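Local coordinates for putative C39-like peptidase (Bacillus anthracis, PDB 3ERV), which is of unknown function but is probably a papain-like cysteine peptidase related to the C39 peptidases, at residues E133-A141 against L182-V190. Sequence-based numbering, arbitrary orientation.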
loop_
_atom_site.group_PDB
_atom_site.type_symbol
_atom_site.label_atom_id
_atom_site.label_comp_id
_atom_site.label_asym_id
_atom_site.label_seq_id
_atom_site.Cartn_x
_atom_site.Cartn_y
_atom_site.Cartn_z
ATOM N N GLU A 133 -5.426 -4.696 14.955
ATOM C CA GLU A 133 -4.605 -4.802 16.151
ATOM C C GLU A 133 -3.299 -5.514 15.858
ATOM O O GLU A 133 -2.279 -5.216 16.462
ATOM C CB GLU A 133 -5.348 -5.562 17.251
ATOM C CG GLU A 133 -6.287 -4.688 18.062
ATOM C CD GLU A 133 -7.504 -4.263 17.253
ATOM O OE1 GLU A 133 -7.966 -3.109 17.456
ATOM O OE2 GLU A 133 -7.967 -5.078 16.400
ATOM N N GLU A 134 -3.370 -6.505 14.982
ATOM C CA GLU A 134 -2.200 -7.176 14.466
ATOM C C GLU A 134 -1.228 -6.157 13.858
ATOM O O GLU A 134 -0.009 -6.271 14.041
ATOM C CB GLU A 134 -2.602 -8.143 13.354
ATOM C CG GLU A 134 -3.296 -9.376 13.847
ATOM C CD GLU A 134 -2.302 -10.281 14.512
ATOM O OE1 GLU A 134 -2.408 -10.449 15.755
ATOM O OE2 GLU A 134 -1.382 -10.771 13.787
ATOM N N LEU A 135 -1.771 -5.203 13.108
ATOM C CA LEU A 135 -0.925 -4.219 12.437
ATOM C C LEU A 135 -0.206 -3.353 13.465
ATOM O O LEU A 135 0.996 -3.082 13.342
ATOM C CB LEU A 135 -1.715 -3.372 11.424
ATOM C CG LEU A 135 -1.862 -3.925 9.986
ATOM C CD1 LEU A 135 -2.603 -5.252 9.983
ATOM C CD2 LEU A 135 -2.555 -2.927 9.048
ATOM N N TYR A 136 -0.940 -2.951 14.494
ATOM C CA TYR A 136 -0.362 -2.158 15.574
ATOM C C TYR A 136 0.714 -2.951 16.345
ATOM O O TYR A 136 1.726 -2.386 16.786
ATOM C CB TYR A 136 -1.467 -1.654 16.524
ATOM C CG TYR A 136 -2.479 -0.730 15.868
ATOM C CD1 TYR A 136 -2.072 0.260 14.991
ATOM C CD2 TYR A 136 -3.839 -0.820 16.172
ATOM C CE1 TYR A 136 -2.981 1.115 14.395
ATOM C CE2 TYR A 136 -4.749 0.027 15.609
ATOM C CZ TYR A 136 -4.329 0.995 14.712
ATOM O OH TYR A 136 -5.250 1.843 14.125
ATOM N N LYS A 137 0.497 -4.258 16.499
ATOM C CA LYS A 137 1.494 -5.103 17.120
ATOM C C LYS A 137 2.765 -5.057 16.291
ATOM O O LYS A 137 3.856 -4.956 16.852
ATOM C CB LYS A 137 1.012 -6.552 17.205
ATOM C CG LYS A 137 0.288 -6.900 18.523
ATOM C CD LYS A 137 -0.478 -8.231 18.430
ATOM C CE LYS A 137 0.174 -9.215 17.440
ATOM N NZ LYS A 137 1.528 -9.731 17.843
ATOM N N SER A 138 2.618 -5.170 14.965
ATOM C CA SER A 138 3.771 -5.114 14.046
ATOM C C SER A 138 4.550 -3.822 14.275
ATOM O O SER A 138 5.762 -3.839 14.452
ATOM C CB SER A 138 3.335 -5.180 12.578
ATOM O OG SER A 138 4.473 -5.108 11.701
ATOM N N VAL A 139 3.835 -2.705 14.270
ATOM C CA VAL A 139 4.463 -1.405 14.432
ATOM C C VAL A 139 5.146 -1.318 15.794
ATOM O O VAL A 139 6.287 -0.856 15.937
ATOM C CB VAL A 139 3.406 -0.295 14.328
ATOM C CG1 VAL A 139 4.030 1.081 14.674
ATOM C CG2 VAL A 139 2.726 -0.334 12.920
ATOM N N LYS A 140 4.445 -1.785 16.813
ATOM C CA LYS A 140 5.010 -1.734 18.147
ATOM C C LYS A 140 6.244 -2.651 18.177
ATOM O O LYS A 140 7.241 -2.324 18.807
ATOM C CB LYS A 140 3.962 -2.195 19.164
ATOM C CG LYS A 140 4.567 -2.581 20.469
ATOM C CD LYS A 140 4.356 -1.501 21.445
ATOM C CE LYS A 140 3.257 -1.955 22.371
ATOM N NZ LYS A 140 3.845 -2.700 23.536
ATOM N N ALA A 141 6.195 -3.787 17.478
ATOM C CA ALA A 141 7.392 -4.640 17.440
ATOM C C ALA A 141 8.517 -4.021 16.583
ATOM O O ALA A 141 9.635 -4.534 16.539
ATOM C CB ALA A 141 7.056 -6.043 16.969
ATOM N N LEU A 182 2.105 2.653 7.337
ATOM C CA LEU A 182 1.742 2.832 8.741
ATOM C C LEU A 182 2.983 2.780 9.615
ATOM O O LEU A 182 3.681 1.750 9.692
ATOM C CB LEU A 182 0.742 1.760 9.194
ATOM C CG LEU A 182 0.339 1.776 10.690
ATOM C CD1 LEU A 182 -0.433 3.043 11.067
ATOM C CD2 LEU A 182 -0.468 0.543 11.058
ATOM N N ILE A 183 3.293 3.886 10.265
ATOM C CA ILE A 183 4.504 3.926 11.016
ATOM C C ILE A 183 4.286 4.228 12.494
ATOM O O ILE A 183 5.257 4.312 13.264
ATOM C CB ILE A 183 5.502 4.964 10.450
ATOM C CG1 ILE A 183 5.011 6.410 10.688
ATOM C CG2 ILE A 183 5.909 4.635 8.941
ATOM C CD1 ILE A 183 6.162 7.461 10.475
ATOM N N GLY A 184 3.034 4.387 12.900
ATOM C CA GLY A 184 2.782 4.751 14.293
ATOM C C GLY A 184 1.314 4.912 14.653
ATOM O O GLY A 184 0.453 4.939 13.776
ATOM N N TYR A 185 1.031 5.009 15.948
ATOM C CA TYR A 185 -0.349 5.203 16.421
ATOM C C TYR A 185 -0.383 5.770 17.833
ATOM O O TYR A 185 0.527 5.543 18.637
ATOM C CB TYR A 185 -1.108 3.870 16.407
ATOM C CG TYR A 185 -0.490 2.805 17.283
ATOM C CD1 TYR A 185 -0.927 2.599 18.602
ATOM C CD2 TYR A 185 0.547 1.993 16.800
ATOM C CE1 TYR A 185 -0.356 1.608 19.414
ATOM C CE2 TYR A 185 1.114 1.015 17.593
ATOM C CZ TYR A 185 0.669 0.820 18.907
ATOM O OH TYR A 185 1.271 -0.167 19.692
ATOM N N ASP A 186 -1.435 6.526 18.125
ATOM C CA ASP A 186 -1.785 6.823 19.524
ATOM C C ASP A 186 -3.290 6.589 19.723
ATOM O O ASP A 186 -3.945 5.973 18.878
ATOM C CB ASP A 186 -1.295 8.214 20.002
ATOM C CG ASP A 186 -1.875 9.360 19.206
ATOM O OD1 ASP A 186 -3.020 9.230 18.733
ATOM O OD2 ASP A 186 -1.197 10.403 19.046
ATOM N N GLN A 187 -3.837 7.043 20.845
ATOM C CA GLN A 187 -5.222 6.729 21.150
ATOM C C GLN A 187 -6.153 7.332 20.089
ATOM O O GLN A 187 -7.102 6.704 19.621
ATOM C CB GLN A 187 -5.578 7.225 22.550
ATOM C CG GLN A 187 -6.567 6.328 23.272
ATOM C CD GLN A 187 -6.916 6.852 24.664
ATOM O OE1 GLN A 187 -8.055 6.680 25.138
ATOM N NE2 GLN A 187 -5.946 7.504 25.325
ATOM N N GLU A 188 -5.849 8.552 19.689
ATOM C CA GLU A 188 -6.701 9.255 18.779
ATOM C C GLU A 188 -6.255 9.179 17.316
ATOM O O GLU A 188 -7.083 9.364 16.414
ATOM C CB GLU A 188 -6.759 10.726 19.195
ATOM N N SER A 189 -4.966 8.941 17.073
ATOM C CA SER A 189 -4.417 9.043 15.694
ATOM C C SER A 189 -3.654 7.816 15.181
ATOM O O SER A 189 -3.239 6.971 15.954
ATOM C CB SER A 189 -3.499 10.270 15.584
ATOM O OG SER A 189 -4.249 11.472 15.619
ATOM N N VAL A 190 -3.482 7.728 13.861
ATOM C CA VAL A 190 -2.377 6.931 13.314
ATOM C C VAL A 190 -1.426 7.889 12.626
ATOM O O VAL A 190 -1.813 9.016 12.277
ATOM C CB VAL A 190 -2.787 5.819 12.313
ATOM C CG1 VAL A 190 -3.655 4.763 12.997
ATOM C CG2 VAL A 190 -3.454 6.390 11.079
#
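Tyr-136 of helix 133-140 and Tyr-185 of the hairpin 182-190 meet at the centre of this contact. Their rings lie obliquely, planes at 41° and centroids 4.8 Å apart. Tyr-136 CB sits over one face of the Tyr-185 ring, toward its rim, in a CH-pi contact. Tyr-136 CD1 comes 3.6 Å from Tyr-185 CD2. Tyr-185 CG stands between its backbone N and carbonyl carbon (chi1 60°), which sets the ring against the helix turn from Tyr-136 to Lys-140. Tyr-185 OH ends 3.4 Å from Lys-140 CB, and the bent lysine chain curls past that oxygen. Val-190 CG1 lies at the edge of the Tyr-136 ring, near its plane, beside CE1 and 3.5 Å from Tyr-136 OH. That hydroxyl is hydrogen-bonded to Glu-210 on helix 206-215. The helix crosses strand 182-185 nearly at a right angle, packed on the antiparallel sheet of what is probably a papain-like fold. A classic beta bulge occurs here, with Ile-183 and Gly-184 both facing Tyr-191. Val-139 CG1 points at the strand backbone by the bulge, 3.7 Å from Ile-183 O. Val-139 CG2 lies 3.8 Å from Leu-182 CD2. Leu-182 CD2 enters the hollow bordered by Leu-135, Tyr-136 and Val-139, 4.1 Å from Leu-135 CB.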